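Local coordinates for protein SUMO-1 cysteine protease S273R (African swine fever virus pig/Kenya/KEN-50/1950, PDB 6LJ9) that probably acts as a cysteine protease that matures the viral pp220 and pp62 polyproteins into core-shell proteins and dampens host innate immune signalling, at residues B[136-139]-B[144-147]; B[4-9]-B[245-250]. One frame throughout, in Å; residues are numbered along the deposited sequence.

Contact 1. Residues B[136-139]-B[144-147]; sequences EELQ and KAVK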
loop_
_atom_site.group_PDB
_atom_site.type_symbol
_atom_site.label_atom_id
_atom_site.label_comp_id
_atom_site.label_asym_id
_atom_site.label_seq_id
_atom_site.Cartn_x
_atom_site.Cartn_y
_atom_site.Cartn_z
ATOM N N GLU B 136 15.504 -4.679 -5.242
ATOM C CA GLU B 136 16.873 -5.168 -5.157
ATOM C C GLU B 136 17.811 -4.162 -4.501
ATOM O O GLU B 136 19.033 -4.325 -4.586
ATOM C CB GLU B 136 17.387 -5.543 -6.554
ATOM C CG GLU B 136 16.502 -6.545 -7.287
ATOM C CD GLU B 136 16.980 -6.829 -8.698
ATOM O OE1 GLU B 136 17.962 -6.191 -9.133
ATOM O OE2 GLU B 136 16.374 -7.687 -9.374
ATOM N N GLU B 137 17.275 -3.131 -3.854
ATOM C CA GLU B 137 18.066 -2.135 -3.149
ATOM C C GLU B 137 17.813 -2.237 -1.652
ATOM O O GLU B 137 16.673 -2.424 -1.216
ATOM C CB GLU B 137 17.738 -0.719 -3.636
ATOM C CG GLU B 137 18.347 -0.358 -4.981
ATOM C CD GLU B 137 19.817 0.010 -4.881
ATOM O OE1 GLU B 137 20.448 0.239 -5.934
ATOM O OE2 GLU B 137 20.342 0.076 -3.750
ATOM N N LEU B 138 18.883 -2.113 -0.870
ATOM C CA LEU B 138 18.778 -2.165 0.581
ATOM C C LEU B 138 18.236 -0.851 1.125
ATOM O O LEU B 138 18.779 0.223 0.842
ATOM C CB LEU B 138 20.139 -2.464 1.208
ATOM C CG LEU B 138 20.591 -3.921 1.302
ATOM C CD1 LEU B 138 22.043 -3.985 1.743
ATOM C CD2 LEU B 138 19.710 -4.690 2.272
ATOM N N GLN B 139 17.159 -0.939 1.896
ATOM C CA GLN B 139 16.653 0.158 2.704
ATOM C C GLN B 139 16.606 -0.294 4.156
ATOM O O GLN B 139 16.715 -1.484 4.464
ATOM C CB GLN B 139 15.267 0.614 2.233
ATOM C CG GLN B 139 14.155 -0.385 2.488
ATOM C CD GLN B 139 12.825 0.095 1.947
ATOM O OE1 GLN B 139 12.287 -0.478 1.001
ATOM N NE2 GLN B 139 12.291 1.155 2.541
ATOM N N LYS B 144 16.513 -2.469 10.751
ATOM C CA LYS B 144 16.764 -3.702 10.021
ATOM C C LYS B 144 16.876 -3.422 8.529
ATOM O O LYS B 144 16.091 -2.650 7.971
ATOM C CB LYS B 144 15.644 -4.716 10.283
ATOM C CG LYS B 144 15.704 -5.957 9.418
ATOM C CD LYS B 144 14.573 -6.910 9.757
ATOM C CE LYS B 144 14.571 -8.096 8.817
ATOM N NZ LYS B 144 15.888 -8.784 8.815
ATOM N N ALA B 145 17.859 -4.055 7.893
ATOM C CA ALA B 145 18.011 -3.958 6.448
ATOM C C ALA B 145 16.890 -4.717 5.748
ATOM O O ALA B 145 16.489 -5.800 6.181
ATOM C CB ALA B 145 19.369 -4.507 6.018
ATOM N N VAL B 146 16.390 -4.146 4.655
ATOM C CA VAL B 146 15.210 -4.674 3.976
ATOM C C VAL B 146 15.369 -4.466 2.476
ATOM O O VAL B 146 15.798 -3.401 2.024
ATOM C CB VAL B 146 13.921 -4.003 4.501
ATOM C CG1 VAL B 146 12.807 -4.082 3.470
ATOM C CG2 VAL B 146 13.479 -4.645 5.807
ATOM N N LYS B 147 15.024 -5.497 1.703
ATOM C CA LYS B 147 14.910 -5.401 0.252
ATOM C C LYS B 147 13.492 -5.785 -0.141
ATOM O O LYS B 147 13.045 -6.900 0.150
ATOM C CB LYS B 147 15.928 -6.298 -0.454
ATOM C CG LYS B 147 17.367 -5.985 -0.100
ATOM C CD LYS B 147 18.304 -6.194 -1.281
ATOM C CE LYS B 147 18.202 -7.601 -1.840
ATOM N NZ LYS B 147 19.518 -8.096 -2.336
#

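Contact 2. Residues B[4-9]-B[245-250]; sequences LEKITS and DNVSYT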
loop_
_atom_site.group_PDB
_atom_site.type_symbol
_atom_site.label_atom_id
_atom_site.label_comp_id
_atom_site.label_asym_id
_atom_site.label_seq_id
_atom_site.Cartn_x
_atom_site.Cartn_y
_atom_site.Cartn_z
ATOM N N LEU B 4 -4.052 19.519 6.242
ATOM C CA LEU B 4 -3.600 18.626 7.303
ATOM C C LEU B 4 -4.645 17.561 7.612
ATOM O O LEU B 4 -4.294 16.452 8.029
ATOM C CB LEU B 4 -3.261 19.429 8.558
ATOM C CG LEU B 4 -2.378 18.732 9.596
ATOM C CD1 LEU B 4 -1.052 18.330 8.972
ATOM C CD2 LEU B 4 -2.155 19.626 10.804
ATOM N N GLU B 5 -5.927 17.877 7.409
ATOM C CA GLU B 5 -6.977 16.875 7.542
ATOM C C GLU B 5 -6.947 15.854 6.412
ATOM O O GLU B 5 -7.462 14.744 6.583
ATOM C CB GLU B 5 -8.352 17.546 7.583
ATOM C CG GLU B 5 -8.569 18.492 8.751
ATOM C CD GLU B 5 -9.970 19.073 8.767
ATOM O OE1 GLU B 5 -10.803 18.640 7.941
ATOM O OE2 GLU B 5 -10.240 19.959 9.602
ATOM N N LYS B 6 -6.359 16.205 5.266
ATOM C CA LYS B 6 -6.338 15.291 4.127
ATOM C C LYS B 6 -5.512 14.045 4.429
ATOM O O LYS B 6 -5.973 12.917 4.219
ATOM C CB LYS B 6 -5.792 16.001 2.888
ATOM C CG LYS B 6 -6.835 16.717 2.050
ATOM C CD LYS B 6 -6.226 17.203 0.743
ATOM C CE LYS B 6 -7.294 17.661 -0.235
ATOM N NZ LYS B 6 -6.708 18.021 -1.556
ATOM N N ILE B 7 -4.285 14.230 4.917
ATOM C CA ILE B 7 -3.365 13.118 5.133
ATOM C C ILE B 7 -3.845 12.268 6.302
ATOM O O ILE B 7 -4.767 12.653 7.031
ATOM C CB ILE B 7 -1.926 13.619 5.359
ATOM C CG1 ILE B 7 -1.816 14.379 6.683
ATOM C CG2 ILE B 7 -1.484 14.500 4.196
ATOM C CD1 ILE B 7 -0.436 14.947 6.943
ATOM N N THR B 8 -3.218 11.107 6.492
ATOM C CA THR B 8 -3.712 10.086 7.406
ATOM C C THR B 8 -3.039 10.116 8.775
ATOM O O THR B 8 -3.294 9.226 9.594
ATOM C CB THR B 8 -3.540 8.700 6.778
ATOM O OG1 THR B 8 -2.148 8.441 6.555
ATOM C CG2 THR B 8 -4.281 8.620 5.451
ATOM N N SER B 9 -2.198 11.108 9.047
ATOM C CA SER B 9 -1.513 11.185 10.329
ATOM C C SER B 9 -2.376 11.899 11.367
ATOM O O SER B 9 -3.444 12.438 11.068
ATOM C CB SER B 9 -0.169 11.892 10.180
ATOM O OG SER B 9 -0.335 13.185 9.630
ATOM N N ASP B 245 0.072 9.769 0.812
ATOM C CA ASP B 245 -1.374 9.672 0.953
ATOM C C ASP B 245 -2.115 10.153 -0.287
ATOM O O ASP B 245 -3.312 10.453 -0.206
ATOM C CB ASP B 245 -1.843 10.448 2.183
ATOM C CG ASP B 245 -1.461 9.764 3.477
ATOM O OD1 ASP B 245 -1.251 8.532 3.455
ATOM O OD2 ASP B 245 -1.370 10.455 4.512
ATOM N N ASN B 246 -1.422 10.240 -1.425
ATOM C CA ASN B 246 -2.030 10.482 -2.730
ATOM C C ASN B 246 -2.612 11.886 -2.858
ATOM O O ASN B 246 -3.639 12.080 -3.510
ATOM C CB ASN B 246 -3.097 9.429 -3.051
ATOM C CG ASN B 246 -2.493 8.109 -3.493
ATOM O OD1 ASN B 246 -2.146 7.934 -4.663
ATOM N ND2 ASN B 246 -2.358 7.174 -2.559
ATOM N N VAL B 247 -1.970 12.872 -2.240
ATOM C CA VAL B 247 -2.247 14.270 -2.552
ATOM C C VAL B 247 -1.397 14.647 -3.759
ATOM O O VAL B 247 -0.166 14.548 -3.718
ATOM C CB VAL B 247 -1.951 15.186 -1.355
ATOM C CG1 VAL B 247 -2.123 16.649 -1.747
ATOM C CG2 VAL B 247 -2.857 14.837 -0.183
ATOM N N SER B 248 -2.051 15.064 -4.840
ATOM C CA SER B 248 -1.340 15.359 -6.077
ATOM C C SER B 248 -0.371 16.520 -5.884
ATOM O O SER B 248 -0.586 17.410 -5.057
ATOM C CB SER B 248 -2.330 15.683 -7.198
ATOM O OG SER B 248 -1.651 16.004 -8.400
ATOM N N TYR B 249 0.718 16.499 -6.659
ATOM C CA TYR B 249 1.682 17.592 -6.616
ATOM C C TYR B 249 1.083 18.902 -7.106
ATOM O O TYR B 249 1.593 19.974 -6.758
ATOM C CB TYR B 249 2.925 17.242 -7.442
ATOM C CG TYR B 249 2.647 16.882 -8.891
ATOM C CD1 TYR B 249 2.282 17.855 -9.816
ATOM C CD2 TYR B 249 2.768 15.575 -9.335
ATOM C CE1 TYR B 249 2.034 17.532 -11.135
ATOM C CE2 TYR B 249 2.523 15.243 -10.654
ATOM C CZ TYR B 249 2.156 16.225 -11.548
ATOM O OH TYR B 249 1.911 15.894 -12.862
ATOM N N THR B 250 0.019 18.836 -7.913
ATOM C CA THR B 250 -0.646 20.041 -8.395
ATOM C C THR B 250 -1.221 20.878 -7.261
ATOM O O THR B 250 -1.389 22.089 -7.432
ATOM C CB THR B 250 -1.765 19.674 -9.374
ATOM O OG1 THR B 250 -2.847 19.067 -8.654
ATOM C CG2 THR B 250 -1.262 18.695 -10.433
#

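Contact 1. Residues B[136-139]-B[144-147]
The shortest polar link here runs from Val-146 N to Gln-139 O, 2.7 Å, with the N-H bent away from a straight line, at 138°. The same oxygen also takes a CA-H...O contact from Ala-145 CA at 3.4 Å. The return bond is the straighter one: Gln-139 N points its hydrogen almost directly at Val-146 O, 2.8 Å away, with an N-H...O angle of 178°. Leu-138 CA adds a CA-H...O contact to that oxygen, so each of the two carbonyls is met by one N-H and one C-H. Gln-139 and Val-146 put their side chains on one face, side by side and pointing the same way, with Gln-139 CG 4.1 Å from Val-146 CG1. Beyond CG the glutamine chain is extended, and its NE2 bonds Asn-109 OD1 and Phe-107 O on the neighbouring strand 107-109; this buried amide ties the pair to the body of the protein.

The other face, carrying Leu-138, Ala-145 and Lys-147, is exposed. Leu-138 CD2 lies between its two partners, 3.8 Å from Ala-145 CB and 3.6 Å from Lys-147 CG. The lysine crosses the leucine at a slant. With CG set beside its own backbone N (chi1 -59°) and further bends down the chain, Lys-147 brings CD against the backbone of Glu-136, 3.8 Å from Glu-136 C. The CB of Glu-137 points away from 144-147, and its OE1 accepts from Asp-128 N. Two reciprocal backbone bonds round a hydrogen-bonded pair, followed by a very short connection, mark the open end of a two-stranded antiparallel beta hairpin, strands 139-141 and 144-146.

Contact 2. Residues B[4-9]-B[245-250]
Thr-8 meets Asp-245 with two donors on one oxygen: its backbone N lies 2.8 Å from Asp-245 OD2, and its hydroxyl OG1 gives a second bond to OD2 at 3.0 Å. Both come from the same face of the carboxylate, the N-H from well above the plane and the hydroxyl on the syn side, about 30° out of it. Thr-8 OG1 can double back beside its own N because it sits between that N and the carbonyl carbon (chi1 62°), while Thr-8 CG2 rests 3.6 Å from Asp-245 CG. Ile-7 passes the carboxylate at about a right angle, its CB 3.3 Å from Asp-245 OD2, and its far end leads away to Phe-238 and Phe-265.

Asp-245 is the first residue to leave helical geometry after helix 232-244, whose end is a Schellman motif with Asn-246, at positive phi, as the C-prime residue. That turn carries the chain on to Val-247, which faces the N-terminal segment; Val-247 CG2 lies 4.2 Å from CD of the poorly ordered Lys-6.

In the next shell, Tyr-104 OH bonds Asp-245 OD1, and Arg-241 NH2 bonds Thr-8 OG1. The guanidinium of Arg-241 also forms a long, weak ion pair with OD2, which would probably favour the ionised carboxylate.

Contacts 1 and 2 do not touch: their centres are about 26 Å apart and their nearest atoms about 15 Å. Along the chain the local hairpin of contact 1 is nested inside the long loop that contact 2 closes, joining the N-terminal segment to the region just past helix 232-244. Contact 1 is a surface feature beside strand 107-109, an outermost strand, within this chain, of the five-stranded sheet, whereas contact 2 is partly buried. Neither lies at the inferred catalytic residues His-168, Asn-187 and Cys-232, but the probable nucleophile Cys-232 begins the very helix whose far end supplies Asp-245 to contact 2.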